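Local coordinates for protein minor fimbrium anchoring subunit Mfa2 (Porphyromonas gingivalis, PDB 5NFI) that attaches the minor fimbriae to the outer membrane through its interaction with the fimbrial subunit Mfa1 and regulates fimbrial length, at residues G37-A42 with I83-T88; Q12-E17 with N241-C246; I161-S166 with A198-L203; R253-H258 with V268-I273. All blocks are in the same frame, centred on the assembly; numbering follows the deposited sequence.

Contact 1. Residues G37-A42 with I83-T88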
loop_
_atom_site.group_PDB
_atom_site.type_symbol
_atom_site.label_atom_id
_atom_site.label_comp_id
_atom_site.label_asym_id
_atom_site.label_seq_id
_atom_site.Cartn_x
_atom_site.Cartn_y
_atom_site.Cartn_z
ATOM N N GLY A 37 21.713 -10.254 2.947
ATOM C CA GLY A 37 20.571 -9.428 3.267
ATOM C C GLY A 37 20.973 -8.195 4.052
ATOM O O GLY A 37 20.137 -7.550 4.664
ATOM N N ILE A 38 22.260 -7.873 4.033
ATOM C CA ILE A 38 22.778 -6.696 4.721
ATOM C C ILE A 38 22.798 -5.484 3.792
ATOM O O ILE A 38 23.102 -5.615 2.608
ATOM C CB ILE A 38 24.191 -6.974 5.255
ATOM C CG1 ILE A 38 24.115 -7.901 6.473
ATOM C CG2 ILE A 38 24.938 -5.679 5.585
ATOM C CD1 ILE A 38 25.386 -8.672 6.708
ATOM N N LEU A 39 22.466 -4.310 4.319
ATOM C CA LEU A 39 22.464 -3.078 3.526
ATOM C C LEU A 39 23.868 -2.689 3.078
ATOM O O LEU A 39 24.763 -2.533 3.898
ATOM C CB LEU A 39 21.839 -1.933 4.331
ATOM C CG LEU A 39 21.663 -0.562 3.674
ATOM C CD1 LEU A 39 20.929 -0.660 2.349
ATOM C CD2 LEU A 39 20.916 0.349 4.618
ATOM N N ARG A 40 24.049 -2.536 1.769
ATOM C CA ARG A 40 25.341 -2.152 1.211
ATOM C C ARG A 40 25.307 -0.788 0.531
ATOM O O ARG A 40 26.347 -0.173 0.326
ATOM C CB ARG A 40 25.829 -3.193 0.207
ATOM C CG ARG A 40 26.197 -4.498 0.830
ATOM C CD ARG A 40 27.102 -4.279 2.013
ATOM N NE ARG A 40 27.361 -5.518 2.738
ATOM C CZ ARG A 40 28.034 -5.575 3.880
ATOM N NH1 ARG A 40 28.529 -4.460 4.409
ATOM N NH2 ARG A 40 28.220 -6.742 4.483
ATOM N N SER A 41 24.125 -0.310 0.177
ATOM C CA SER A 41 24.024 0.943 -0.544
ATOM C C SER A 41 22.677 1.603 -0.282
ATOM O O SER A 41 21.651 0.928 -0.327
ATOM C CB SER A 41 24.211 0.693 -2.029
ATOM O OG SER A 41 23.974 1.876 -2.764
ATOM N N ALA A 42 22.668 2.909 -0.013
ATOM C CA ALA A 42 21.420 3.630 0.258
ATOM C C ALA A 42 21.349 4.937 -0.516
ATOM O O ALA A 42 22.140 5.844 -0.281
ATOM C CB ALA A 42 21.270 3.900 1.753
ATOM N N ILE A 83 18.816 3.270 9.248
ATOM C CA ILE A 83 19.371 2.887 7.951
ATOM C C ILE A 83 20.892 2.913 8.041
ATOM O O ILE A 83 21.502 3.973 7.906
ATOM C CB ILE A 83 18.909 3.832 6.817
ATOM C CG1 ILE A 83 17.382 3.911 6.747
ATOM C CG2 ILE A 83 19.480 3.394 5.477
ATOM C CD1 ILE A 83 16.871 4.894 5.684
ATOM N N LYS A 84 21.511 1.762 8.288
ATOM C CA LYS A 84 22.950 1.755 8.552
ATOM C C LYS A 84 23.694 0.717 7.728
ATOM O O LYS A 84 23.566 -0.495 7.946
ATOM C CB LYS A 84 23.219 1.544 10.043
ATOM C CG LYS A 84 23.190 2.861 10.821
ATOM C CD LYS A 84 23.143 2.714 12.337
ATOM C CE LYS A 84 24.013 1.578 12.854
ATOM N NZ LYS A 84 24.038 1.545 14.355
ATOM N N ILE A 85 24.482 1.229 6.783
ATOM C CA ILE A 85 25.247 0.418 5.841
ATOM C C ILE A 85 26.203 -0.516 6.552
ATOM O O ILE A 85 26.907 -0.112 7.474
ATOM C CB ILE A 85 26.037 1.312 4.860
ATOM C CG1 ILE A 85 25.059 2.094 3.979
ATOM C CG2 ILE A 85 26.972 0.485 3.999
ATOM C CD1 ILE A 85 25.722 2.864 2.873
ATOM N N GLY A 86 26.203 -1.772 6.121
ATOM C CA GLY A 86 27.005 -2.803 6.733
ATOM C C GLY A 86 26.430 -3.288 8.045
ATOM O O GLY A 86 27.107 -4.004 8.778
ATOM N N GLU A 87 25.192 -2.898 8.353
ATOM C CA GLU A 87 24.528 -3.322 9.595
ATOM C C GLU A 87 23.055 -3.648 9.375
ATOM O O GLU A 87 22.623 -4.767 9.621
ATOM C CB GLU A 87 24.694 -2.246 10.681
ATOM C CG GLU A 87 26.159 -2.137 11.142
ATOM C CD GLU A 87 26.432 -1.040 12.157
ATOM O OE1 GLU A 87 25.819 -1.066 13.253
ATOM O OE2 GLU A 87 27.282 -0.165 11.854
ATOM N N THR A 88 22.294 -2.667 8.908
ATOM C CA THR A 88 20.865 -2.824 8.644
ATOM C C THR A 88 20.567 -4.013 7.723
ATOM O O THR A 88 21.266 -4.211 6.741
ATOM C CB THR A 88 20.305 -1.538 8.016
ATOM O OG1 THR A 88 20.509 -0.442 8.914
ATOM C CG2 THR A 88 18.837 -1.677 7.733
#

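Contact 2. Residues Q12-E17 with N241-C246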
loop_
_atom_site.group_PDB
_atom_site.type_symbol
_atom_site.label_atom_id
_atom_site.label_comp_id
_atom_site.label_asym_id
_atom_site.label_seq_id
_atom_site.Cartn_x
_atom_site.Cartn_y
_atom_site.Cartn_z
ATOM N N GLN A 12 4.132 -2.354 -14.296
ATOM C CA GLN A 12 3.305 -3.250 -15.067
ATOM C C GLN A 12 2.620 -4.180 -14.099
ATOM O O GLN A 12 3.246 -5.016 -13.450
ATOM C CB GLN A 12 4.124 -4.020 -16.089
ATOM C CG GLN A 12 3.277 -4.855 -17.007
ATOM C CD GLN A 12 3.985 -5.176 -18.303
ATOM O OE1 GLN A 12 5.215 -5.081 -18.403
ATOM N NE2 GLN A 12 3.211 -5.549 -19.313
ATOM N N THR A 13 1.314 -4.035 -14.019
ATOM C CA THR A 13 0.612 -4.512 -12.855
ATOM C C THR A 13 0.368 -6.020 -12.760
ATOM O O THR A 13 0.092 -6.491 -11.650
ATOM C CB THR A 13 -0.732 -3.828 -12.745
ATOM O OG1 THR A 13 -1.306 -4.167 -11.484
ATOM C CG2 THR A 13 -1.656 -4.270 -13.872
ATOM N N GLU A 14 0.486 -6.732 -13.894
ATOM C CA GLU A 14 0.174 -8.172 -14.068
ATOM C C GLU A 14 -1.068 -8.383 -14.933
ATOM O O GLU A 14 -1.159 -9.352 -15.670
ATOM C CB GLU A 14 -0.023 -8.898 -12.736
ATOM C CG GLU A 14 -0.636 -10.274 -12.798
ATOM C CD GLU A 14 -0.707 -10.898 -11.417
ATOM O OE1 GLU A 14 0.223 -10.641 -10.598
ATOM O OE2 GLU A 14 -1.708 -11.614 -11.146
ATOM N N CYS A 15 -2.036 -7.484 -14.821
ATOM C CA CYS A 15 -3.154 -7.468 -15.756
ATOM C C CYS A 15 -2.861 -6.505 -16.904
ATOM O O CYS A 15 -3.641 -6.397 -17.848
ATOM C CB CYS A 15 -4.460 -7.074 -15.060
ATOM S SG CYS A 15 -4.624 -7.692 -13.372
ATOM N N ALA A 16 -1.737 -5.804 -16.820
ATOM C CA ALA A 16 -1.349 -4.869 -17.867
ATOM C C ALA A 16 -0.564 -5.587 -18.966
ATOM O O ALA A 16 0.306 -6.413 -18.683
ATOM C CB ALA A 16 -0.532 -3.729 -17.282
ATOM N N GLU A 17 -0.871 -5.284 -20.221
ATOM C CA GLU A 17 -0.186 -5.945 -21.325
ATOM C C GLU A 17 1.124 -5.238 -21.665
ATOM O O GLU A 17 2.077 -5.881 -22.099
ATOM C CB GLU A 17 -1.090 -6.028 -22.558
ATOM C CG GLU A 17 -1.871 -7.338 -22.655
ATOM C CD GLU A 17 -1.240 -8.342 -23.621
ATOM O OE1 GLU A 17 -0.340 -7.966 -24.412
ATOM O OE2 GLU A 17 -1.643 -9.525 -23.585
ATOM N N ASN A 241 -11.826 -11.119 -10.866
ATOM C CA ASN A 241 -12.834 -10.034 -10.804
ATOM C C ASN A 241 -12.341 -8.926 -9.887
ATOM O O ASN A 241 -12.185 -7.790 -10.318
ATOM C CB ASN A 241 -14.241 -10.487 -10.375
ATOM C CG ASN A 241 -14.939 -11.334 -11.426
ATOM O OD1 ASN A 241 -14.611 -11.283 -12.613
ATOM N ND2 ASN A 241 -15.926 -12.109 -10.989
ATOM N N ILE A 242 -12.093 -9.245 -8.626
ATOM C CA ILE A 242 -11.505 -8.264 -7.734
ATOM C C ILE A 242 -10.138 -8.750 -7.277
ATOM O O ILE A 242 -9.974 -9.388 -6.230
ATOM C CB ILE A 242 -12.400 -7.969 -6.536
ATOM C CG1 ILE A 242 -13.737 -7.437 -7.025
ATOM C CG2 ILE A 242 -11.762 -6.915 -5.669
ATOM C CD1 ILE A 242 -14.693 -7.154 -5.936
ATOM N N ASN A 243 -9.156 -8.433 -8.103
ATOM C CA ASN A 243 -7.791 -8.865 -7.898
ATOM C C ASN A 243 -6.956 -7.752 -7.275
ATOM O O ASN A 243 -6.601 -6.783 -7.951
ATOM C CB ASN A 243 -7.198 -9.310 -9.234
ATOM C CG ASN A 243 -5.808 -9.878 -9.100
ATOM O OD1 ASN A 243 -5.249 -9.958 -8.003
ATOM N ND2 ASN A 243 -5.241 -10.298 -10.222
ATOM N N LEU A 244 -6.648 -7.903 -5.988
ATOM C CA LEU A 244 -5.904 -6.894 -5.229
ATOM C C LEU A 244 -4.523 -6.603 -5.804
ATOM O O LEU A 244 -3.944 -5.556 -5.544
ATOM C CB LEU A 244 -5.731 -7.338 -3.783
ATOM C CG LEU A 244 -6.978 -7.604 -2.968
ATOM C CD1 LEU A 244 -6.572 -8.065 -1.590
ATOM C CD2 LEU A 244 -7.787 -6.334 -2.903
ATOM N N ARG A 245 -3.983 -7.539 -6.577
ATOM C CA ARG A 245 -2.628 -7.385 -7.075
ATOM C C ARG A 245 -2.594 -6.615 -8.381
ATOM O O ARG A 245 -1.524 -6.387 -8.927
ATOM C CB ARG A 245 -1.940 -8.745 -7.219
ATOM C CG ARG A 245 -2.190 -9.717 -6.046
ATOM C CD ARG A 245 -2.116 -9.034 -4.646
ATOM N NE ARG A 245 -1.129 -7.954 -4.558
ATOM C CZ ARG A 245 -1.082 -7.064 -3.570
ATOM N NH1 ARG A 245 -1.991 -7.093 -2.603
ATOM N NH2 ARG A 245 -0.156 -6.114 -3.572
ATOM N N CYS A 246 -3.749 -6.155 -8.855
ATOM C CA CYS A 246 -3.807 -5.379 -10.096
ATOM C C CYS A 246 -4.582 -4.091 -9.925
ATOM O O CYS A 246 -4.543 -3.223 -10.794
ATOM C CB CYS A 246 -4.442 -6.196 -11.228
ATOM S SG CYS A 246 -3.615 -7.739 -11.606
#

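Contact 3. Residues I161-S166 with A198-L203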
loop_
_atom_site.group_PDB
_atom_site.type_symbol
_atom_site.label_atom_id
_atom_site.label_comp_id
_atom_site.label_asym_id
_atom_site.label_seq_id
_atom_site.Cartn_x
_atom_site.Cartn_y
_atom_site.Cartn_z
ATOM N N ILE A 161 -18.263 5.474 9.225
ATOM C CA ILE A 161 -17.535 4.416 8.563
ATOM C C ILE A 161 -16.067 4.491 8.956
ATOM O O ILE A 161 -15.451 5.571 8.970
ATOM C CB ILE A 161 -17.706 4.491 7.046
ATOM C CG1 ILE A 161 -19.212 4.468 6.718
ATOM C CG2 ILE A 161 -16.999 3.320 6.376
ATOM C CD1 ILE A 161 -19.568 4.717 5.269
ATOM N N LYS A 162 -15.537 3.331 9.326
ATOM C CA LYS A 162 -14.175 3.211 9.786
ATOM C C LYS A 162 -13.462 2.104 9.057
ATOM O O LYS A 162 -14.056 1.074 8.726
ATOM C CB LYS A 162 -14.124 2.944 11.282
ATOM C CG LYS A 162 -14.633 4.074 12.123
ATOM C CD LYS A 162 -14.360 3.797 13.573
ATOM C CE LYS A 162 -15.308 4.578 14.467
ATOM N NZ LYS A 162 -14.917 4.484 15.916
ATOM N N LEU A 163 -12.172 2.325 8.830
ATOM C CA LEU A 163 -11.314 1.365 8.164
ATOM C C LEU A 163 -10.037 1.167 8.971
ATOM O O LEU A 163 -9.171 2.066 9.035
ATOM C CB LEU A 163 -10.987 1.841 6.752
ATOM C CG LEU A 163 -10.114 0.946 5.875
ATOM C CD1 LEU A 163 -10.843 -0.332 5.478
ATOM C CD2 LEU A 163 -9.696 1.726 4.652
ATOM N N ALA A 164 -9.926 -0.002 9.592
ATOM C CA ALA A 164 -8.749 -0.349 10.369
ATOM C C ALA A 164 -7.881 -1.358 9.624
ATOM O O ALA A 164 -8.385 -2.284 8.987
ATOM C CB ALA A 164 -9.140 -0.900 11.714
ATOM N N SER A 165 -6.569 -1.190 9.704
ATOM C CA SER A 165 -5.698 -2.169 9.090
ATOM C C SER A 165 -4.320 -2.139 9.714
ATOM O O SER A 165 -3.779 -1.071 9.966
ATOM C CB SER A 165 -5.610 -1.917 7.593
ATOM O OG SER A 165 -4.742 -2.849 6.981
ATOM N N SER A 166 -3.752 -3.307 9.970
ATOM C CA SER A 166 -2.362 -3.386 10.414
ATOM C C SER A 166 -1.423 -3.315 9.230
ATOM O O SER A 166 -0.644 -4.239 8.997
ATOM C CB SER A 166 -2.117 -4.675 11.197
ATOM O OG SER A 166 -2.884 -4.673 12.389
ATOM N N ALA A 198 -17.939 7.812 2.458
ATOM C CA ALA A 198 -16.656 8.070 3.092
ATOM C C ALA A 198 -15.499 7.701 2.148
ATOM O O ALA A 198 -15.571 6.704 1.417
ATOM C CB ALA A 198 -16.550 7.298 4.395
ATOM N N PHE A 199 -14.433 8.506 2.163
ATOM C CA PHE A 199 -13.259 8.209 1.345
ATOM C C PHE A 199 -11.990 8.007 2.184
ATOM O O PHE A 199 -11.605 8.871 2.976
ATOM C CB PHE A 199 -13.036 9.309 0.314
ATOM C CG PHE A 199 -11.834 9.079 -0.559
ATOM C CD1 PHE A 199 -11.923 8.286 -1.687
ATOM C CD2 PHE A 199 -10.605 9.649 -0.243
ATOM C CE1 PHE A 199 -10.806 8.076 -2.490
ATOM C CE2 PHE A 199 -9.493 9.435 -1.030
ATOM C CZ PHE A 199 -9.591 8.652 -2.156
ATOM N N PHE A 200 -11.348 6.860 1.996
ATOM C CA PHE A 200 -10.142 6.512 2.735
ATOM C C PHE A 200 -8.958 6.338 1.789
ATOM O O PHE A 200 -9.095 5.777 0.700
ATOM C CB PHE A 200 -10.325 5.208 3.525
ATOM C CG PHE A 200 -11.497 5.212 4.441
ATOM C CD1 PHE A 200 -12.766 4.919 3.968
ATOM C CD2 PHE A 200 -11.339 5.499 5.782
ATOM C CE1 PHE A 200 -13.852 4.923 4.821
ATOM C CE2 PHE A 200 -12.427 5.505 6.648
ATOM C CZ PHE A 200 -13.675 5.224 6.174
ATOM N N THR A 201 -7.792 6.806 2.198
ATOM C CA THR A 201 -6.597 6.382 1.519
ATOM C C THR A 201 -5.800 5.543 2.499
ATOM O O THR A 201 -5.335 6.035 3.536
ATOM C CB THR A 201 -5.746 7.552 1.000
ATOM O OG1 THR A 201 -6.537 8.379 0.143
ATOM C CG2 THR A 201 -4.576 7.010 0.209
ATOM N N THR A 202 -5.654 4.267 2.187
ATOM C CA THR A 202 -4.935 3.399 3.085
ATOM C C THR A 202 -3.719 2.848 2.355
ATOM O O THR A 202 -3.522 3.125 1.178
ATOM C CB THR A 202 -5.832 2.260 3.602
ATOM O OG1 THR A 202 -5.090 1.433 4.505
ATOM C CG2 THR A 202 -6.335 1.416 2.457
ATOM N N LEU A 203 -2.895 2.073 3.038
ATOM C CA LEU A 203 -1.753 1.514 2.358
ATOM C C LEU A 203 -2.140 0.126 1.870
ATOM O O LEU A 203 -3.237 -0.044 1.334
ATOM C CB LEU A 203 -0.519 1.509 3.261
ATOM C CG LEU A 203 -0.101 2.935 3.651
ATOM C CD1 LEU A 203 1.043 2.928 4.629
ATOM C CD2 LEU A 203 0.267 3.745 2.410
#

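Contact 4. Residues R253-H258 with V268-I273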
loop_
_atom_site.group_PDB
_atom_site.type_symbol
_atom_site.label_atom_id
_atom_site.label_comp_id
_atom_site.label_asym_id
_atom_site.label_seq_id
_atom_site.Cartn_x
_atom_site.Cartn_y
_atom_site.Cartn_z
ATOM N N ARG A 253 -20.277 -0.590 -1.606
ATOM C CA ARG A 253 -21.611 -0.230 -1.155
ATOM C C ARG A 253 -22.105 -1.161 -0.056
ATOM O O ARG A 253 -22.030 -2.383 -0.168
ATOM C CB ARG A 253 -22.599 -0.222 -2.311
ATOM C CG ARG A 253 -23.988 0.181 -1.864
ATOM C CD ARG A 253 -24.910 0.363 -3.033
ATOM N NE ARG A 253 -26.274 0.530 -2.571
ATOM C CZ ARG A 253 -27.307 -0.173 -3.030
ATOM N NH1 ARG A 253 -27.125 -1.081 -3.985
ATOM N NH2 ARG A 253 -28.523 0.049 -2.549
ATOM N N LEU A 254 -22.593 -0.560 1.016
ATOM C CA LEU A 254 -23.207 -1.299 2.103
ATOM C C LEU A 254 -24.697 -0.985 2.127
ATOM O O LEU A 254 -25.095 0.164 2.312
ATOM C CB LEU A 254 -22.545 -0.938 3.422
ATOM C CG LEU A 254 -21.040 -1.203 3.430
ATOM C CD1 LEU A 254 -20.391 -0.777 4.758
ATOM C CD2 LEU A 254 -20.775 -2.671 3.105
ATOM N N VAL A 255 -25.517 -1.997 1.885
ATOM C CA VAL A 255 -26.952 -1.788 1.925
ATOM C C VAL A 255 -27.472 -2.066 3.328
ATOM O O VAL A 255 -27.365 -3.180 3.826
ATOM C CB VAL A 255 -27.671 -2.668 0.921
ATOM C CG1 VAL A 255 -29.155 -2.321 0.895
ATOM C CG2 VAL A 255 -27.040 -2.483 -0.456
ATOM N N ALA A 256 -27.988 -1.027 3.978
ATOM C CA ALA A 256 -28.539 -1.163 5.316
ATOM C C ALA A 256 -30.034 -1.436 5.239
ATOM O O ALA A 256 -30.716 -1.039 4.289
ATOM C CB ALA A 256 -28.268 0.089 6.139
ATOM N N HIS A 257 -30.540 -2.126 6.246
ATOM C CA HIS A 257 -31.965 -2.328 6.371
ATOM C C HIS A 257 -32.302 -2.431 7.849
ATOM O O HIS A 257 -31.478 -2.883 8.655
ATOM C CB HIS A 257 -32.410 -3.578 5.613
ATOM C CG HIS A 257 -33.897 -3.736 5.531
ATOM N ND1 HIS A 257 -34.773 -2.690 5.751
ATOM C CD2 HIS A 257 -34.667 -4.816 5.260
ATOM C CE1 HIS A 257 -36.012 -3.119 5.610
ATOM N NE2 HIS A 257 -35.975 -4.407 5.309
ATOM N N HIS A 258 -33.496 -1.979 8.212
ATOM C CA HIS A 258 -33.944 -2.155 9.571
ATOM C C HIS A 258 -33.948 -3.648 9.884
ATOM O O HIS A 258 -34.243 -4.466 9.018
ATOM C CB HIS A 258 -35.317 -1.542 9.780
ATOM C CG HIS A 258 -35.771 -1.601 11.200
ATOM N ND1 HIS A 258 -36.559 -2.623 11.686
ATOM C CD2 HIS A 258 -35.512 -0.792 12.252
ATOM C CE1 HIS A 258 -36.779 -2.428 12.973
ATOM N NE2 HIS A 258 -36.155 -1.325 13.341
ATOM N N VAL A 268 -26.517 -4.449 8.131
ATOM C CA VAL A 268 -26.084 -4.447 6.739
ATOM C C VAL A 268 -26.440 -5.796 6.120
ATOM O O VAL A 268 -26.103 -6.844 6.668
ATOM C CB VAL A 268 -24.574 -4.162 6.630
ATOM C CG1 VAL A 268 -24.035 -4.536 5.260
ATOM C CG2 VAL A 268 -24.271 -2.704 6.943
ATOM N N VAL A 269 -27.139 -5.760 4.988
ATOM C CA VAL A 269 -27.706 -6.954 4.362
ATOM C C VAL A 269 -27.208 -7.192 2.940
ATOM O O VAL A 269 -27.739 -8.054 2.243
ATOM C CB VAL A 269 -29.255 -6.880 4.296
ATOM C CG1 VAL A 269 -29.868 -6.873 5.697
ATOM C CG2 VAL A 269 -29.686 -5.651 3.511
ATOM N N GLN A 270 -26.210 -6.419 2.519
ATOM C CA GLN A 270 -25.595 -6.539 1.198
ATOM C C GLN A 270 -24.323 -5.711 1.134
ATOM O O GLN A 270 -24.331 -4.501 1.413
ATOM C CB GLN A 270 -26.538 -6.083 0.088
ATOM C CG GLN A 270 -27.214 -7.210 -0.644
ATOM C CD GLN A 270 -28.123 -6.731 -1.761
ATOM O OE1 GLN A 270 -28.102 -5.559 -2.145
ATOM N NE2 GLN A 270 -28.931 -7.646 -2.289
ATOM N N ILE A 271 -23.227 -6.353 0.767
ATOM C CA ILE A 271 -22.018 -5.600 0.530
ATOM C C ILE A 271 -21.575 -5.753 -0.934
ATOM O O ILE A 271 -21.304 -6.856 -1.414
ATOM C CB ILE A 271 -20.900 -6.020 1.506
ATOM C CG1 ILE A 271 -19.548 -5.494 1.020
ATOM C CG2 ILE A 271 -20.862 -7.523 1.669
ATOM C CD1 ILE A 271 -18.414 -5.717 1.996
ATOM N N TRP A 272 -21.569 -4.633 -1.646
ATOM C CA TRP A 272 -21.133 -4.579 -3.031
ATOM C C TRP A 272 -19.710 -4.047 -3.082
ATOM O O TRP A 272 -19.386 -3.086 -2.378
ATOM C CB TRP A 272 -22.048 -3.674 -3.864
ATOM C CG TRP A 272 -23.478 -4.112 -3.959
ATOM C CD1 TRP A 272 -24.434 -4.030 -2.979
ATOM C CD2 TRP A 272 -24.138 -4.651 -5.113
ATOM N NE1 TRP A 272 -25.638 -4.507 -3.444
ATOM C CE2 TRP A 272 -25.483 -4.890 -4.752
ATOM C CE3 TRP A 272 -23.719 -4.976 -6.405
ATOM C CZ2 TRP A 272 -26.407 -5.436 -5.643
ATOM C CZ3 TRP A 272 -24.637 -5.512 -7.286
ATOM C CH2 TRP A 272 -25.967 -5.740 -6.901
ATOM N N ILE A 273 -18.863 -4.662 -3.907
ATOM C CA ILE A 273 -17.512 -4.157 -4.156
ATOM C C ILE A 273 -17.242 -4.138 -5.659
ATOM O O ILE A 273 -17.387 -5.155 -6.347
ATOM C CB ILE A 273 -16.428 -4.986 -3.449
ATOM C CG1 ILE A 273 -16.664 -4.986 -1.945
ATOM C CG2 ILE A 273 -15.035 -4.382 -3.707
ATOM C CD1 ILE A 273 -15.672 -5.813 -1.160
#

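Contact 1. Residues G37-A42 with I83-T88
Ile38 packs against Gly86 where the loop 83-88 closes on the second strand of the beta hairpin 28-33/39-45. Its CG2 branch lies 3.7 Å from Gly86 CA. The Ile38 CA also makes a CA-H...O contact with Thr88 O. Leu39 joins the loop through both of its backbone polar groups. Its N donates to Thr88 O at 2.7 Å, and its O accepts from Gly86 N at 2.8 Å in an almost straight bond (173°). The loop is itself tied at this point: Lys84 O accepts from the backbone N of both Glu87 and Thr88. The Leu39 side chain turns into the loop, with CG anti to the backbone N (chi1 -177°). Its CD2 touches the methyl CG2 of Ile83 at 3.5 Å and also packs on Thr88 CB. The CB of Arg40 points away, but a bend at chi2 (-49°) brings the guanidinium back over Ile38 CG2 and sets NH1 close to Gly86 CA. A salt bridge from Arg40 NE to Asp34 holds this end. Arg40 and Ser41 both face Ala32 and form a classic beta bulge. Ser41 is turned to the other side, where its OG bonds to Asn43 and to Pro59 O. At the far end, Ala42 CB lies 4.2 Å from Ile83 CG2.

Contact 2. Residues Q12-E17 with N241-C246
Cys15 and Cys246 both carry SG beside the backbone N and anti to the carbonyl carbon, with chi1 -36° and -58°. The two sulfurs therefore meet, and Cys15 SG is bonded to Cys246 SG at 2.0 Å. The torsion about this disulfide is 90°, a right-handed form. Cys15 N also lies near Cys246 SG, at 3.6 Å. Glu14 flanks the bond: its CB is 3.9 Å from Cys246 SG. Beyond CG its chain is extended, and the carboxylate reaches toward the amide of Asn243. The two flat groups are steeply turned against each other, and Glu14 OE2 stays 3.9 Å from Asn243 ND2. The contact lies on the surface of this fimbrillin-type beta protein. It ties the loop after strand 3-10 to the loop that leads into strand 249-258, so residues far apart in sequence are covalently fixed. Thr13 adds a weaker link. Its OG1 lies beside Cys246 CA and makes a weak hydrogen bond to Cys246 O at 3.4 Å. The loop 241-246 is shaped by an Asx turn, in which Asn243 OD1 accepts from Arg245 N at 3.1 Å, with the donor out of the carbonyl plane. Asn243 O accepts from Cys246 N, which brings the cysteine round to the partner loop. Arg140 of strand 133-151 touches both Thr13 and Arg245. Within the loop 241-246, Ile242 and Leu244 pack on Phe250.

Contact 3. Residues I161-S166 with A198-L203
Strands 161-165 and 198-202 run nearly parallel, 15° apart in direction, with their axes 8.2 Å apart at closest approach. This spacing is too wide for backbone pairing. The strands face each other through their side chains, as opposing layers of a beta-sandwich do. Both pair antiparallel with strand 182-190, which therefore probably passes from one layer to the other. Ile161, Leu163 and Ser165 point toward the opposite strand, as do Ala198, Phe200 and Thr202. The interface is buried and largely apolar. Phe200 is central to it. Its CG lies beside the backbone N (chi1 -55°), which turns the ring toward Ile161 and Leu163, one at its CZ end and one over a face. The Leu163 CB is 4.0 Å from the ring centroid, in a CH-pi contact offset toward the rim. The leucine CG is anti to the backbone N (chi1 -179°), and CD2 then reaches on to Phe200 CB at 3.7 Å. The same methyl touches Thr202 CG2 at 4.0 Å. The hydroxyl of Thr202 has its own partner, Asn167. Toward the start of the strands, Ile161 CB meets Ala198 CB at 4.0 Å. Leu213 of strand 211-217 and Val150 of strand 133-151 also touch Ile161, so residues of further strands join this core. The isoleucine crosses the phenyl group at about a right angle, and its CG2 lies 3.8 Å from Phe200 CZ. At the ring edge, and in its plane, the backbone O of Ile161 approaches Phe200 CZ to 3.3 Å.

Contact 4. Residues R253-H258 with V268-I273
Arg253 and Trp272 lie side by side on one face of an antiparallel beta hairpin, strands 249-258 and 266-273. Arg253 CG is anti to the backbone N (chi1 -179°) and the chain is extended to NE, which carries the guanidinium out beside the indole. Arg253 NH1 sits over one ring face, 3.8 Å from Trp272 NE1, with the two planes 27° apart. Val255 lies in the same row. Its CG2 is over the centre of the guanidinium, and it meets the indole edge at Trp272 CD1, 3.9 Å away. The backbone beneath sets this order. Arg253 N donates to Trp272 O, and Trp272 N donates to Arg253 O at 2.7 Å. Val255 bonds to two successive residues: its N donates to Gln270 O at 2.8 Å and its O accepts from Val269 N. The extra residue shifts the register, as in a beta bulge. Leu254 faces Ile271, but Ala256 faces Val268. On that other face Leu254 CD2 packs on Ile271 CB at 3.7 Å. Phe225 of strand 222-228 touches Leu254 and Val268, and Val150 of strand 133-151 touches Leu254 and Ala256. This side therefore faces the core. In the second shell, Asp151 forms a salt bridge with Arg253 NH2. A neighbour in its own strand fixes the indole: Trp272 NE1 donates to Gln270 OE1 at 3.0 Å, from above the plane of the side-chain carbonyl.

The four contacts are spread along an elongated, strand-rich chain. Contacts 1 and 4 lie toward opposite ends, with centres 49 Å apart. Contact 3 is on the same side of the chain's centre as contact 4, and these two centres are 18 Å apart. Strand 133-151 pairs with both 196-202 of contact 3 and 249-258 of contact 4. In sequence, contacts 1 and 3 both fall between the two halves of contact 2, and contact 4 follows. The disulfide thus spans most of the chain. Contact 2 also touches contact 4: Ile242 CD1 packs 3.4 Å from Ile273 O. The loop that carries the crosslinked Cys246 therefore also packs on the hairpin of strands 249-258 and 266-273.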